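Local coordinates for sensory transduction histidine kinase, putative (Borrelia burgdorferi, PDB 5BWJ), which probably senses small molecules in the periplasm through a Venus flytrap domain, the part present here, and relays the signal as a histidine kinase, at residues B[4-16]-B[39-53]. Residues are numbered along the deposited sequence; the frame is centred on the assembly and turned at random.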
loop_
_atom_site.group_PDB
_atom_site.type_symbol
_atom_site.label_atom_id
_atom_site.label_comp_id
_atom_site.label_asym_id
_atom_site.label_seq_id
_atom_site.Cartn_x
_atom_site.Cartn_y
_atom_site.Cartn_z
ATOM N N SER B 4 5.687 -35.234 14.110
ATOM C CA SER B 4 4.305 -34.770 14.136
ATOM C C SER B 4 4.192 -33.350 13.594
ATOM O O SER B 4 4.835 -32.430 14.099
ATOM C CB SER B 4 3.749 -34.831 15.560
ATOM N N LYS B 5 3.370 -33.178 12.564
ATOM C CA LYS B 5 3.160 -31.863 11.969
ATOM C C LYS B 5 2.319 -30.987 12.891
ATOM O O LYS B 5 1.198 -31.345 13.253
ATOM C CB LYS B 5 2.485 -31.990 10.600
ATOM C CG LYS B 5 2.348 -30.668 9.855
ATOM C CD LYS B 5 1.617 -30.834 8.532
ATOM C CE LYS B 5 2.467 -31.557 7.502
ATOM N NZ LYS B 5 1.770 -31.649 6.189
ATOM N N ASP B 6 2.872 -29.839 13.266
ATOM C CA ASP B 6 2.192 -28.907 14.160
ATOM C C ASP B 6 1.094 -28.143 13.432
ATOM O O ASP B 6 1.105 -28.040 12.204
ATOM C CB ASP B 6 3.193 -27.918 14.761
ATOM C CG ASP B 6 4.270 -28.600 15.579
ATOM O OD1 ASP B 6 3.959 -29.596 16.266
ATOM O OD2 ASP B 6 5.429 -28.137 15.536
ATOM N N ILE B 7 0.152 -27.604 14.201
ATOM C CA ILE B 7 -0.927 -26.787 13.659
ATOM C C ILE B 7 -0.986 -25.456 14.408
ATOM O O ILE B 7 -0.939 -25.428 15.637
ATOM C CB ILE B 7 -2.286 -27.518 13.747
ATOM C CG1 ILE B 7 -3.422 -26.599 13.288
ATOM C CG2 ILE B 7 -2.541 -28.025 15.166
ATOM C CD1 ILE B 7 -4.728 -27.324 13.036
ATOM N N PHE B 8 -1.066 -24.358 13.660
ATOM C CA PHE B 8 -1.053 -23.019 14.247
ATOM C C PHE B 8 -2.233 -22.183 13.769
ATOM O O PHE B 8 -2.634 -22.255 12.609
ATOM C CB PHE B 8 0.259 -22.303 13.917
ATOM C CG PHE B 8 1.474 -22.975 14.488
ATOM C CD1 PHE B 8 1.745 -22.909 15.845
ATOM C CD2 PHE B 8 2.348 -23.671 13.669
ATOM C CE1 PHE B 8 2.861 -23.529 16.376
ATOM C CE2 PHE B 8 3.468 -24.292 14.193
ATOM C CZ PHE B 8 3.724 -24.220 15.548
ATOM N N LYS B 9 -2.778 -21.385 14.681
ATOM C CA LYS B 9 -3.929 -20.540 14.387
ATOM C C LYS B 9 -3.494 -19.101 14.130
ATOM O O LYS B 9 -2.790 -18.499 14.942
ATOM C CB LYS B 9 -4.927 -20.595 15.544
ATOM C CG LYS B 9 -6.240 -19.881 15.283
ATOM C CD LYS B 9 -7.229 -20.151 16.407
ATOM C CE LYS B 9 -8.595 -19.557 16.115
ATOM N NZ LYS B 9 -9.583 -19.895 17.178
ATOM N N PHE B 10 -3.909 -18.563 12.987
ATOM C CA PHE B 10 -3.679 -17.163 12.654
ATOM C C PHE B 10 -4.985 -16.383 12.744
ATOM O O PHE B 10 -5.980 -16.747 12.115
ATOM C CB PHE B 10 -3.078 -17.032 11.253
ATOM C CG PHE B 10 -1.625 -17.414 11.176
ATOM C CD1 PHE B 10 -0.637 -16.445 11.229
ATOM C CD2 PHE B 10 -1.248 -18.740 11.053
ATOM C CE1 PHE B 10 0.704 -16.792 11.158
ATOM C CE2 PHE B 10 0.087 -19.094 10.983
ATOM C CZ PHE B 10 1.066 -18.115 11.034
ATOM N N LYS B 11 -4.981 -15.320 13.542
ATOM C CA LYS B 11 -6.147 -14.449 13.662
ATOM C C LYS B 11 -5.940 -13.160 12.876
ATOM O O LYS B 11 -5.078 -12.345 13.213
ATOM C CB LYS B 11 -6.439 -14.130 15.129
ATOM C CG LYS B 11 -7.167 -15.244 15.863
ATOM C CD LYS B 11 -7.683 -14.771 17.211
ATOM C CE LYS B 11 -8.435 -15.866 17.941
ATOM N NZ LYS B 11 -9.640 -16.326 17.197
ATOM N N LEU B 12 -6.732 -12.989 11.823
ATOM C CA LEU B 12 -6.669 -11.792 10.992
ATOM C C LEU B 12 -7.625 -10.738 11.535
ATOM O O LEU B 12 -8.846 -10.895 11.471
ATOM C CB LEU B 12 -7.003 -12.130 9.537
ATOM C CG LEU B 12 -6.180 -13.273 8.929
ATOM C CD1 LEU B 12 -6.558 -13.510 7.476
ATOM C CD2 LEU B 12 -4.692 -13.005 9.047
ATOM N N VAL B 13 -7.061 -9.664 12.079
ATOM C CA VAL B 13 -7.852 -8.643 12.755
ATOM C C VAL B 13 -8.301 -7.549 11.790
ATOM O O VAL B 13 -7.493 -7.006 11.035
ATOM C CB VAL B 13 -7.060 -7.999 13.914
ATOM C CG1 VAL B 13 -7.942 -7.030 14.695
ATOM C CG2 VAL B 13 -6.509 -9.072 14.840
ATOM N N ASP B 14 -9.594 -7.237 11.828
ATOM C CA ASP B 14 -10.160 -6.138 11.051
ATOM C C ASP B 14 -9.901 -6.356 9.554
ATOM O O ASP B 14 -10.190 -7.434 9.028
ATOM C CB ASP B 14 -9.582 -4.805 11.544
ATOM C CG ASP B 14 -10.368 -3.598 11.054
ATOM O OD1 ASP B 14 -11.534 -3.763 10.636
ATOM O OD2 ASP B 14 -9.816 -2.479 11.089
ATOM N N GLN B 15 -9.365 -5.346 8.871
ATOM C CA GLN B 15 -9.031 -5.460 7.456
ATOM C C GLN B 15 -7.693 -4.785 7.189
ATOM O O GLN B 15 -7.303 -3.853 7.895
ATOM C CB GLN B 15 -10.125 -4.839 6.587
ATOM C CG GLN B 15 -11.504 -5.449 6.799
ATOM C CD GLN B 15 -12.532 -4.903 5.830
ATOM O OE1 GLN B 15 -12.386 -5.032 4.613
ATOM N NE2 GLN B 15 -13.576 -4.280 6.364
ATOM N N PHE B 16 -6.999 -5.263 6.162
ATOM C CA PHE B 16 -5.627 -4.851 5.890
ATOM C C PHE B 16 -5.331 -5.017 4.403
ATOM O O PHE B 16 -4.739 -6.010 3.988
ATOM C CB PHE B 16 -4.657 -5.681 6.745
ATOM C CG PHE B 16 -3.217 -5.243 6.666
ATOM C CD1 PHE B 16 -2.237 -5.975 7.316
ATOM C CD2 PHE B 16 -2.839 -4.107 5.964
ATOM C CE1 PHE B 16 -0.911 -5.593 7.258
ATOM C CE2 PHE B 16 -1.513 -3.721 5.906
ATOM C CZ PHE B 16 -0.548 -4.465 6.554
ATOM N N TRP B 39 4.600 -20.120 4.099
ATOM C CA TRP B 39 5.245 -20.165 5.406
ATOM C C TRP B 39 5.023 -21.517 6.071
ATOM O O TRP B 39 5.912 -22.047 6.738
ATOM C CB TRP B 39 4.714 -19.046 6.305
ATOM C CG TRP B 39 5.238 -19.099 7.713
ATOM C CD1 TRP B 39 6.331 -18.449 8.207
ATOM C CD2 TRP B 39 4.684 -19.842 8.808
ATOM N NE1 TRP B 39 6.494 -18.741 9.540
ATOM C CE2 TRP B 39 5.497 -19.594 9.933
ATOM C CE3 TRP B 39 3.583 -20.691 8.945
ATOM C CZ2 TRP B 39 5.242 -20.167 11.178
ATOM C CZ3 TRP B 39 3.331 -21.257 10.182
ATOM C CH2 TRP B 39 4.157 -20.993 11.281
ATOM N N ALA B 40 3.831 -22.071 5.879
ATOM C CA ALA B 40 3.454 -23.329 6.508
ATOM C C ALA B 40 4.313 -24.474 5.990
ATOM O O ALA B 40 4.739 -25.341 6.755
ATOM C CB ALA B 40 1.981 -23.619 6.262
ATOM N N LYS B 41 4.566 -24.466 4.685
ATOM C CA LYS B 41 5.343 -25.519 4.043
ATOM C C LYS B 41 6.769 -25.578 4.582
ATOM O O LYS B 41 7.279 -26.656 4.881
ATOM C CB LYS B 41 5.365 -25.312 2.527
ATOM N N ASP B 42 7.409 -24.420 4.707
ATOM C CA ASP B 42 8.794 -24.363 5.168
ATOM C C ASP B 42 8.926 -24.707 6.647
ATOM O O ASP B 42 9.959 -25.219 7.077
ATOM C CB ASP B 42 9.388 -22.975 4.910
ATOM C CG ASP B 42 9.711 -22.737 3.446
ATOM O OD1 ASP B 42 9.599 -23.685 2.642
ATOM O OD2 ASP B 42 10.092 -21.599 3.102
ATOM N N ASN B 43 7.884 -24.419 7.422
ATOM C CA ASN B 43 7.889 -24.709 8.854
ATOM C C ASN B 43 7.262 -26.063 9.178
ATOM O O ASN B 43 7.044 -26.384 10.346
ATOM C CB ASN B 43 7.158 -23.605 9.616
ATOM C CG ASN B 43 7.932 -22.302 9.636
ATOM O OD1 ASN B 43 8.735 -22.059 10.539
ATOM N ND2 ASN B 43 7.697 -21.457 8.638
ATOM N N ASN B 44 6.982 -26.848 8.138
ATOM C CA ASN B 44 6.388 -28.173 8.296
ATOM C C ASN B 44 5.198 -28.142 9.251
ATOM O O ASN B 44 5.199 -28.809 10.287
ATOM C CB ASN B 44 7.435 -29.173 8.794
ATOM C CG ASN B 44 6.931 -30.607 8.777
ATOM O OD1 ASN B 44 6.102 -30.976 7.945
ATOM N ND2 ASN B 44 7.427 -31.421 9.703
ATOM N N ALA B 45 4.192 -27.347 8.904
ATOM C CA ALA B 45 3.040 -27.157 9.773
ATOM C C ALA B 45 1.761 -26.958 8.975
ATOM O O ALA B 45 1.798 -26.688 7.774
ATOM C CB ALA B 45 3.272 -25.971 10.696
ATOM N N ASP B 46 0.633 -27.112 9.657
ATOM C CA ASP B 46 -0.667 -26.770 9.100
ATOM C C ASP B 46 -1.117 -25.456 9.715
ATOM O O ASP B 46 -0.638 -25.074 10.781
ATOM C CB ASP B 46 -1.683 -27.878 9.371
ATOM C CG ASP B 46 -1.315 -29.181 8.693
ATOM O OD1 ASP B 46 -0.981 -29.146 7.489
ATOM O OD2 ASP B 46 -1.351 -30.235 9.362
ATOM N N ILE B 47 -2.030 -24.763 9.044
ATOM C CA ILE B 47 -2.492 -23.470 9.525
ATOM C C ILE B 47 -4.011 -23.367 9.537
ATOM O O ILE B 47 -4.706 -23.996 8.735
ATOM C CB ILE B 47 -1.917 -22.319 8.676
ATOM C CG1 ILE B 47 -2.230 -22.535 7.194
ATOM C CG2 ILE B 47 -0.410 -22.206 8.896
ATOM C CD1 ILE B 47 -1.907 -21.341 6.325
ATOM N N MET B 48 -4.505 -22.574 10.482
ATOM C CA MET B 48 -5.915 -22.229 10.582
ATOM C C MET B 48 -6.046 -20.713 10.561
ATOM O O MET B 48 -5.411 -20.022 11.355
ATOM C CB MET B 48 -6.525 -22.807 11.862
ATOM C CG MET B 48 -7.875 -22.210 12.249
ATOM S SD MET B 48 -9.121 -22.385 10.958
ATOM C CE MET B 48 -10.462 -21.434 11.666
ATOM N N VAL B 49 -6.868 -20.204 9.649
ATOM C CA VAL B 49 -7.103 -18.770 9.544
ATOM C C VAL B 49 -8.495 -18.435 10.059
ATOM O O VAL B 49 -9.476 -19.079 9.684
ATOM C CB VAL B 49 -6.958 -18.274 8.095
ATOM C CG1 VAL B 49 -7.139 -16.764 8.028
ATOM C CG2 VAL B 49 -5.598 -18.664 7.536
ATOM N N GLU B 50 -8.566 -17.430 10.926
ATOM C CA GLU B 50 -9.837 -16.964 11.463
ATOM C C GLU B 50 -9.880 -15.441 11.459
ATOM O O GLU B 50 -8.967 -14.784 11.955
ATOM C CB GLU B 50 -10.055 -17.495 12.882
ATOM C CG GLU B 50 -11.337 -17.002 13.536
ATOM C CD GLU B 50 -11.551 -17.586 14.918
ATOM O OE1 GLU B 50 -11.688 -16.800 15.880
ATOM O OE2 GLU B 50 -11.591 -18.829 15.039
ATOM N N HIS B 51 -10.946 -14.887 10.894
ATOM C CA HIS B 51 -11.128 -13.443 10.862
ATOM C C HIS B 51 -11.892 -12.960 12.085
ATOM O O HIS B 51 -12.868 -13.582 12.506
ATOM C CB HIS B 51 -11.866 -13.023 9.592
ATOM C CG HIS B 51 -11.092 -13.271 8.334
ATOM N ND1 HIS B 51 -11.133 -14.472 7.661
ATOM C CD2 HIS B 51 -10.258 -12.471 7.629
ATOM C CE1 HIS B 51 -10.358 -14.401 6.594
ATOM N NE2 HIS B 51 -9.816 -13.197 6.551
ATOM N N ILE B 52 -11.433 -11.852 12.655
ATOM C CA ILE B 52 -12.161 -11.167 13.714
ATOM C C ILE B 52 -12.132 -9.663 13.454
ATOM O O ILE B 52 -11.091 -9.099 13.116
ATOM C CB ILE B 52 -11.576 -11.476 15.109
ATOM C CG1 ILE B 52 -10.054 -11.305 15.115
ATOM C CG2 ILE B 52 -11.949 -12.897 15.530
ATOM C CD1 ILE B 52 -9.437 -11.360 16.498
ATOM N N ASP B 53 -13.287 -9.021 13.589
ATOM C CA ASP B 53 -13.393 -7.585 13.361
ATOM C C ASP B 53 -12.688 -6.808 14.464
ATOM O O ASP B 53 -11.889 -5.909 14.193
ATOM C CB ASP B 53 -14.861 -7.163 13.279
ATOM C CG ASP B 53 -15.549 -7.687 12.036
ATOM O OD1 ASP B 53 -15.013 -8.625 11.410
ATOM O OD2 ASP B 53 -16.629 -7.163 11.686
#
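Phe10 turns its edge to the six-membered ring of Trp39 in a T-shaped pair, the planes at 81° and the centroids 5.5 Å apart. It touches through CZ and CE2, CZ lying over one face of the indole, toward its rim; on the opposite face sits the side-chain nitrogen ND2 of Asn43, held there by a nearly straight hydrogen bond to Trp39 O. The Phe8 side chain runs roughly perpendicular to that of Trp39, its CD2 meeting the indole edge at CH2, and the rim of the same phenyl ring rests against Ala45 CB. Farther along this face, Leu12 CD1 presses closely on Val49 CG1 (3.4 Å) and meets the His51 ring obliquely.

Strands 6-13 and 45-52 run parallel, and helix 32-42 packs over the Phe10 face, completing the beta-alpha-beta crossover of an alpha/beta lobe in this Venus flytrap sensor domain. Strand 65-69 flanks 6-13 on its other edge. Eight backbone hydrogen bonds join the two segments.

On the reverse face Glu50 extends with CG anti to the backbone N (chi1 178°), which carries its carboxylate out to two lysine ends. Lys11 lies alongside, the salt bridge from its NZ to Glu50 OE1 modelled at a doubtfully short 2.5 Å. Lys9 crosses obliquely, making a weak hydrogen bond within its salt bridge from NZ to Glu50 OE2 (3.1 Å). Both lysines reach Glu61 too, the stronger partner of Lys9.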